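Putative acetyltransferase (Nocardia farcinica, PDB 3D9W) probably transfers acetyl groups from acetyl-coenzyme A to arylamine substrates. Local coordinates at residues Leu238-Glu243 with Arg252-Gly257; Pro222-Phe227 with Glu265-Glu270. All blocks are in the same frame, centred on the assembly; numbering follows the deposited sequence.

Overall arrangement
The chain first builds its N-terminal helices and the eight-stranded sheet, then helix 200-212 leads to a four-stranded antiparallel sheet, entered at strand 223-227. This edge strand supplies the first half of contact 2. The chain runs on through strand 232-236 to strand 239-243, which pairs with the end of strand 249-253 in contact 1 and closes a short hairpin. Helix 259-265 follows, and the loop after it returns to strand 223-227, completing contact 2. Contact 1 is therefore nested inside the larger loop closed by contact 2. Their centres lie about 12 Å apart, and they meet where Leu240 packs on Leu266 and Phe267 beside the same sheet.

Contact 1: residues Leu238-Glu243 with Arg252-Gly257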
loop_
_atom_site.group_PDB
_atom_site.type_symbol
_atom_site.label_atom_id
_atom_site.label_comp_id
_atom_site.label_asym_id
_atom_site.label_seq_id
_atom_site.Cartn_x
_atom_site.Cartn_y
_atom_site.Cartn_z
ATOM N N LEU A 238 2.778 -0.463 -20.274
ATOM C CA LEU A 238 2.595 0.718 -21.104
ATOM C C LEU A 238 1.115 1.076 -21.157
ATOM O O LEU A 238 0.678 1.839 -22.014
ATOM C CB LEU A 238 3.126 0.471 -22.512
ATOM C CG LEU A 238 4.632 0.307 -22.662
ATOM C CD1 LEU A 238 4.928 0.113 -24.129
ATOM C CD2 LEU A 238 5.367 1.526 -22.127
ATOM N N THR A 239 0.345 0.515 -20.233
ATOM C CA THR A 239 -1.086 0.785 -20.169
ATOM C C THR A 239 -1.331 1.751 -19.024
ATOM O O THR A 239 -1.014 1.455 -17.875
ATOM C CB THR A 239 -1.879 -0.506 -19.929
ATOM O OG1 THR A 239 -1.509 -1.471 -20.913
ATOM C CG2 THR A 239 -3.356 -0.254 -20.042
ATOM N N LEU A 240 -1.874 2.916 -19.346
ATOM C CA LEU A 240 -2.145 3.917 -18.326
ATOM C C LEU A 240 -3.634 3.964 -18.030
ATOM O O LEU A 240 -4.456 4.207 -18.919
ATOM C CB LEU A 240 -1.661 5.293 -18.788
ATOM C CG LEU A 240 -1.880 6.454 -17.817
ATOM C CD1 LEU A 240 -1.206 6.162 -16.500
ATOM C CD2 LEU A 240 -1.326 7.722 -18.417
ATOM N N ILE A 241 -3.983 3.732 -16.774
ATOM C CA ILE A 241 -5.378 3.737 -16.384
ATOM C C ILE A 241 -5.671 4.784 -15.337
ATOM O O ILE A 241 -4.863 5.034 -14.446
ATOM C CB ILE A 241 -5.792 2.401 -15.780
ATOM C CG1 ILE A 241 -5.107 1.255 -16.523
ATOM C CG2 ILE A 241 -7.312 2.269 -15.828
ATOM C CD1 ILE A 241 -5.264 -0.091 -15.842
ATOM N N THR A 242 -6.839 5.394 -15.459
ATOM C CA THR A 242 -7.295 6.379 -14.500
ATOM C C THR A 242 -8.711 5.906 -14.172
ATOM O O THR A 242 -9.532 5.733 -15.065
ATOM C CB THR A 242 -7.326 7.792 -15.091
ATOM O OG1 THR A 242 -6.005 8.178 -15.485
ATOM C CG2 THR A 242 -7.837 8.770 -14.056
ATOM N N GLU A 243 -8.980 5.675 -12.893
ATOM C CA GLU A 243 -10.273 5.186 -12.441
ATOM C C GLU A 243 -10.908 6.181 -11.484
ATOM O O GLU A 243 -10.203 6.925 -10.809
ATOM C CB GLU A 243 -10.069 3.861 -11.718
ATOM C CG GLU A 243 -11.297 3.009 -11.596
ATOM C CD GLU A 243 -11.061 1.800 -10.713
ATOM O OE1 GLU A 243 -9.911 1.290 -10.700
ATOM O OE2 GLU A 243 -12.028 1.360 -10.045
ATOM N N ARG A 252 -5.008 4.580 -21.739
ATOM C CA ARG A 252 -4.170 5.111 -22.782
ATOM C C ARG A 252 -3.081 4.087 -23.011
ATOM O O ARG A 252 -2.597 3.469 -22.059
ATOM C CB ARG A 252 -3.569 6.451 -22.329
ATOM C CG ARG A 252 -2.929 7.271 -23.441
ATOM C CD ARG A 252 -3.394 8.741 -23.413
ATOM N NE ARG A 252 -2.686 9.545 -22.412
ATOM C CZ ARG A 252 -1.414 9.946 -22.511
ATOM N NH1 ARG A 252 -0.682 9.625 -23.577
ATOM N NH2 ARG A 252 -0.871 10.673 -21.537
ATOM N N ALA A 253 -2.733 3.887 -24.279
ATOM C CA ALA A 253 -1.675 2.964 -24.649
ATOM C C ALA A 253 -0.453 3.846 -24.889
ATOM O O ALA A 253 -0.385 4.586 -25.875
ATOM C CB ALA A 253 -2.050 2.219 -25.901
ATOM N N LEU A 254 0.500 3.770 -23.967
ATOM C CA LEU A 254 1.710 4.574 -24.031
ATOM C C LEU A 254 2.885 3.966 -24.791
ATOM O O LEU A 254 2.948 2.751 -25.039
ATOM C CB LEU A 254 2.160 4.914 -22.615
ATOM C CG LEU A 254 1.134 5.700 -21.801
ATOM C CD1 LEU A 254 1.603 5.827 -20.356
ATOM C CD2 LEU A 254 0.936 7.077 -22.421
ATOM N N THR A 255 3.808 4.848 -25.160
ATOM C CA THR A 255 5.024 4.475 -25.861
ATOM C C THR A 255 6.129 4.685 -24.836
ATOM O O THR A 255 5.968 5.477 -23.898
ATOM C CB THR A 255 5.285 5.381 -27.073
ATOM O OG1 THR A 255 5.692 6.681 -26.635
ATOM C CG2 THR A 255 4.033 5.521 -27.896
ATOM N N PRO A 256 7.262 3.973 -24.986
ATOM C CA PRO A 256 8.366 4.118 -24.037
ATOM C C PRO A 256 8.774 5.567 -23.831
ATOM O O PRO A 256 8.973 6.000 -22.701
ATOM C CB PRO A 256 9.467 3.284 -24.673
ATOM C CG PRO A 256 8.694 2.187 -25.331
ATOM C CD PRO A 256 7.577 2.942 -25.991
ATOM N N GLY A 257 8.891 6.314 -24.923
ATOM C CA GLY A 257 9.281 7.707 -24.825
ATOM C C GLY A 257 8.346 8.553 -23.984
ATOM O O GLY A 257 8.743 9.586 -23.458
#
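Leu240 and Leu254 meet at an angle, with CB of Leu240 3.7 Å from CD1 of Leu254. Leu240 has CG anti to its backbone N (chi1 180°), and from there its CD2 branch also approaches Leu254 CD1. Helix 259-265 lies against both leucines through Val262. Arg252 stands beside Leu240 on the same face of the sheet, and their CB atoms are 4.2 Å apart. The Arg252 chain then bends twice, and its guanidinium lies oblique to Leu240 CD2. Thr239 and Ala253 form the next pair, non-hydrogen-bonded, with side chains on the other face.

Leu238 lies differently. Its side chain runs alongside the backbone of Leu254, where CB and CD1 both approach the carbonyl O. Its CD1 also reaches CD of Pro256, at 4.3 Å. Trp284 and Leu285 touch Leu238 from the C-terminal part of the chain.

The backbones hold this arrangement in antiparallel register. Leu240 and Arg252 form a hydrogen-bonded pair. Leu240 N gives a nearly straight bond to Arg252 O (2.9 Å, 178°), and Arg252 N returns a more bent one to Leu240 O (130°). One further backbone bond follows just past the strand ends, where Leu254 N donates to Leu238 O at 2.8 Å.

The chemistry is that of a beta hairpin at the sheet margin. Main-chain bonds set the register. Leu240 and Leu254 give helix 259-265 an apolar surface at Val262, and Leu238 adds a contact with Leu259.

Contact 2: residues Pro222-Phe227 with Glu265-Glu270; sequences PFLQRF and ELFDIE
Arg226 and Asp268 form the salt bridge of this contact. The guanidinium comes side-on, and two of its nitrogens share one oxygen. Arg226 NE lies 2.9 Å from Asp268 OD2, with an N-H...O angle of 155°. Arg226 NH2 reaches the same OD2 at 3.2 Å and is more bent. The NE bond uses the anti lone pair of OD2. NH2 also comes from the anti side, but tilted out of the carboxylate plane. The oxygen sits near the guanidinium plane, but the two flat groups are turned 68° apart. Arg226 starts with CG anti to the backbone N (chi1 -175°) and bends at chi2, which brings NE to the carboxylate. Other polar partners lie outside the two segments. Arg226 NH1 donates to Thr47 O, and Asp268 OD1 forms a salt bridge with Arg77.

The aromatic contact is a CH-pi interaction. CB of Leu224 sits over one face of the Phe267 ring, 4.0 Å from the centroid and displaced toward the rim. The CD1 branch of Leu224 leans on the CD2 side of the same ring. Backbone atom C of Gln225 lies at the ring edge, and CB of Arg226 approaches CD1 of Phe267 obliquely, at 3.7 Å. Leu235 of the neighbouring strand touches Phe267 and Leu224.

Aliphatic packing links Leu224 to Ile269. Leu224 CD2 meets Ile269 CD1 at 4.1 Å, with the two side chains at an angle. Ile263 of helix 259-265 touches both residues. The Arg226 chain passes the carbonyl O of Leu266 with CB and CG.

An apolar patch and an ion pair thus join the loop after helix 259-265 to an edge strand. The Asp268 carboxylate lies between Arg226 at OD2 and Arg77 at OD1, which would probably favour its ionised form.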
loop_
_atom_site.group_PDB
_atom_site.type_symbol
_atom_site.label_atom_id
_atom_site.label_comp_id
_atom_site.label_asym_id
_atom_site.label_seq_id
_atom_site.Cartn_x
_atom_site.Cartn_y
_atom_site.Cartn_z
ATOM N N PRO A 222 7.256 -2.296 -14.987
ATOM C CA PRO A 222 6.840 -1.185 -14.144
ATOM C C PRO A 222 5.386 -1.327 -13.736
ATOM O O PRO A 222 4.546 -1.747 -14.532
ATOM C CB PRO A 222 7.054 0.013 -15.051
ATOM C CG PRO A 222 8.256 -0.364 -15.772
ATOM C CD PRO A 222 7.958 -1.791 -16.173
ATOM N N PHE A 223 5.102 -0.997 -12.482
ATOM C CA PHE A 223 3.742 -1.035 -11.968
ATOM C C PHE A 223 3.606 0.128 -10.985
ATOM O O PHE A 223 4.080 0.060 -9.850
ATOM C CB PHE A 223 3.451 -2.358 -11.273
ATOM C CG PHE A 223 2.012 -2.531 -10.915
ATOM C CD1 PHE A 223 1.057 -2.725 -11.903
ATOM C CD2 PHE A 223 1.597 -2.429 -9.595
ATOM C CE1 PHE A 223 -0.288 -2.807 -11.585
ATOM C CE2 PHE A 223 0.258 -2.509 -9.265
ATOM C CZ PHE A 223 -0.687 -2.697 -10.261
ATOM N N LEU A 224 2.965 1.201 -11.433
ATOM C CA LEU A 224 2.805 2.390 -10.609
ATOM C C LEU A 224 1.352 2.779 -10.351
ATOM O O LEU A 224 0.487 2.676 -11.227
ATOM C CB LEU A 224 3.508 3.572 -11.277
ATOM C CG LEU A 224 4.871 3.311 -11.914
ATOM C CD1 LEU A 224 5.373 4.568 -12.603
ATOM C CD2 LEU A 224 5.843 2.852 -10.847
ATOM N N GLN A 225 1.087 3.227 -9.137
ATOM C CA GLN A 225 -0.239 3.680 -8.800
ATOM C C GLN A 225 -0.063 5.002 -8.078
ATOM O O GLN A 225 0.965 5.242 -7.448
ATOM C CB GLN A 225 -0.948 2.697 -7.878
ATOM C CG GLN A 225 -1.101 1.314 -8.425
ATOM C CD GLN A 225 -1.851 0.427 -7.470
ATOM O OE1 GLN A 225 -3.067 0.554 -7.308
ATOM N NE2 GLN A 225 -1.128 -0.471 -6.811
ATOM N N ARG A 226 -1.050 5.874 -8.213
ATOM C CA ARG A 226 -1.041 7.160 -7.539
ATOM C C ARG A 226 -2.486 7.264 -7.107
ATOM O O ARG A 226 -3.395 7.085 -7.920
ATOM C CB ARG A 226 -0.679 8.293 -8.498
ATOM C CG ARG A 226 -0.532 9.634 -7.810
ATOM C CD ARG A 226 0.584 9.593 -6.794
ATOM N NE ARG A 226 0.839 10.915 -6.234
ATOM C CZ ARG A 226 0.218 11.422 -5.176
ATOM N NH1 ARG A 226 -0.703 10.717 -4.537
ATOM N NH2 ARG A 226 0.501 12.648 -4.770
ATOM N N PHE A 227 -2.716 7.525 -5.830
ATOM C CA PHE A 227 -4.089 7.583 -5.361
ATOM C C PHE A 227 -4.555 8.943 -4.861
ATOM O O PHE A 227 -3.912 9.573 -4.019
ATOM C CB PHE A 227 -4.303 6.529 -4.278
ATOM C CG PHE A 227 -5.727 6.355 -3.889
ATOM C CD1 PHE A 227 -6.671 5.990 -4.837
ATOM C CD2 PHE A 227 -6.138 6.581 -2.577
ATOM C CE1 PHE A 227 -8.005 5.857 -4.490
ATOM C CE2 PHE A 227 -7.472 6.450 -2.219
ATOM C CZ PHE A 227 -8.410 6.088 -3.180
ATOM N N GLU A 265 4.670 13.678 -13.869
ATOM C CA GLU A 265 3.441 14.418 -13.647
ATOM C C GLU A 265 2.354 13.613 -12.957
ATOM O O GLU A 265 1.724 14.092 -12.013
ATOM C CB GLU A 265 2.900 14.943 -14.972
ATOM C CG GLU A 265 3.949 15.554 -15.881
ATOM C CD GLU A 265 3.341 16.302 -17.047
ATOM O OE1 GLU A 265 2.422 15.767 -17.696
ATOM O OE2 GLU A 265 3.790 17.427 -17.319
ATOM N N LEU A 266 2.144 12.388 -13.431
ATOM C CA LEU A 266 1.113 11.513 -12.887
ATOM C C LEU A 266 1.468 10.651 -11.697
ATOM O O LEU A 266 0.580 10.153 -11.013
ATOM C CB LEU A 266 0.584 10.584 -13.969
ATOM C CG LEU A 266 -0.294 11.238 -15.009
ATOM C CD1 LEU A 266 -1.419 10.276 -15.360
ATOM C CD2 LEU A 266 -0.868 12.530 -14.469
ATOM N N PHE A 267 2.749 10.463 -11.433
ATOM C CA PHE A 267 3.122 9.596 -10.336
ATOM C C PHE A 267 4.106 10.205 -9.365
ATOM O O PHE A 267 4.550 9.549 -8.425
ATOM C CB PHE A 267 3.648 8.287 -10.923
ATOM C CG PHE A 267 2.601 7.517 -11.677
ATOM C CD1 PHE A 267 1.597 6.831 -10.990
ATOM C CD2 PHE A 267 2.576 7.525 -13.061
ATOM C CE1 PHE A 267 0.581 6.164 -11.673
ATOM C CE2 PHE A 267 1.561 6.861 -13.760
ATOM C CZ PHE A 267 0.563 6.180 -13.062
ATOM N N ASP A 268 4.440 11.467 -9.602
ATOM C CA ASP A 268 5.349 12.208 -8.748
ATOM C C ASP A 268 6.570 11.407 -8.370
ATOM O O ASP A 268 6.997 11.391 -7.219
ATOM C CB ASP A 268 4.600 12.669 -7.514
ATOM C CG ASP A 268 3.402 13.492 -7.869
ATOM O OD1 ASP A 268 3.587 14.476 -8.620
ATOM O OD2 ASP A 268 2.286 13.153 -7.419
ATOM N N ILE A 269 7.113 10.740 -9.376
ATOM C CA ILE A 269 8.296 9.927 -9.234
ATOM C C ILE A 269 9.366 10.565 -10.111
ATOM O O ILE A 269 9.111 10.881 -11.269
ATOM C CB ILE A 269 8.002 8.487 -9.687
ATOM C CG1 ILE A 269 7.055 7.839 -8.681
ATOM C CG2 ILE A 269 9.300 7.697 -9.857
ATOM C CD1 ILE A 269 6.654 6.433 -9.024
ATOM N N GLU A 270 10.552 10.767 -9.537
ATOM C CA GLU A 270 11.694 11.372 -10.230
ATOM C C GLU A 270 12.874 10.395 -10.206
ATOM O O GLU A 270 13.281 9.927 -9.142
ATOM C CB GLU A 270 12.091 12.678 -9.531
ATOM C CG GLU A 270 12.658 13.745 -10.447
ATOM C CD GLU A 270 12.039 15.114 -10.184
ATOM O OE1 GLU A 270 10.797 15.190 -9.992
ATOM O OE2 GLU A 270 12.795 16.112 -10.184
#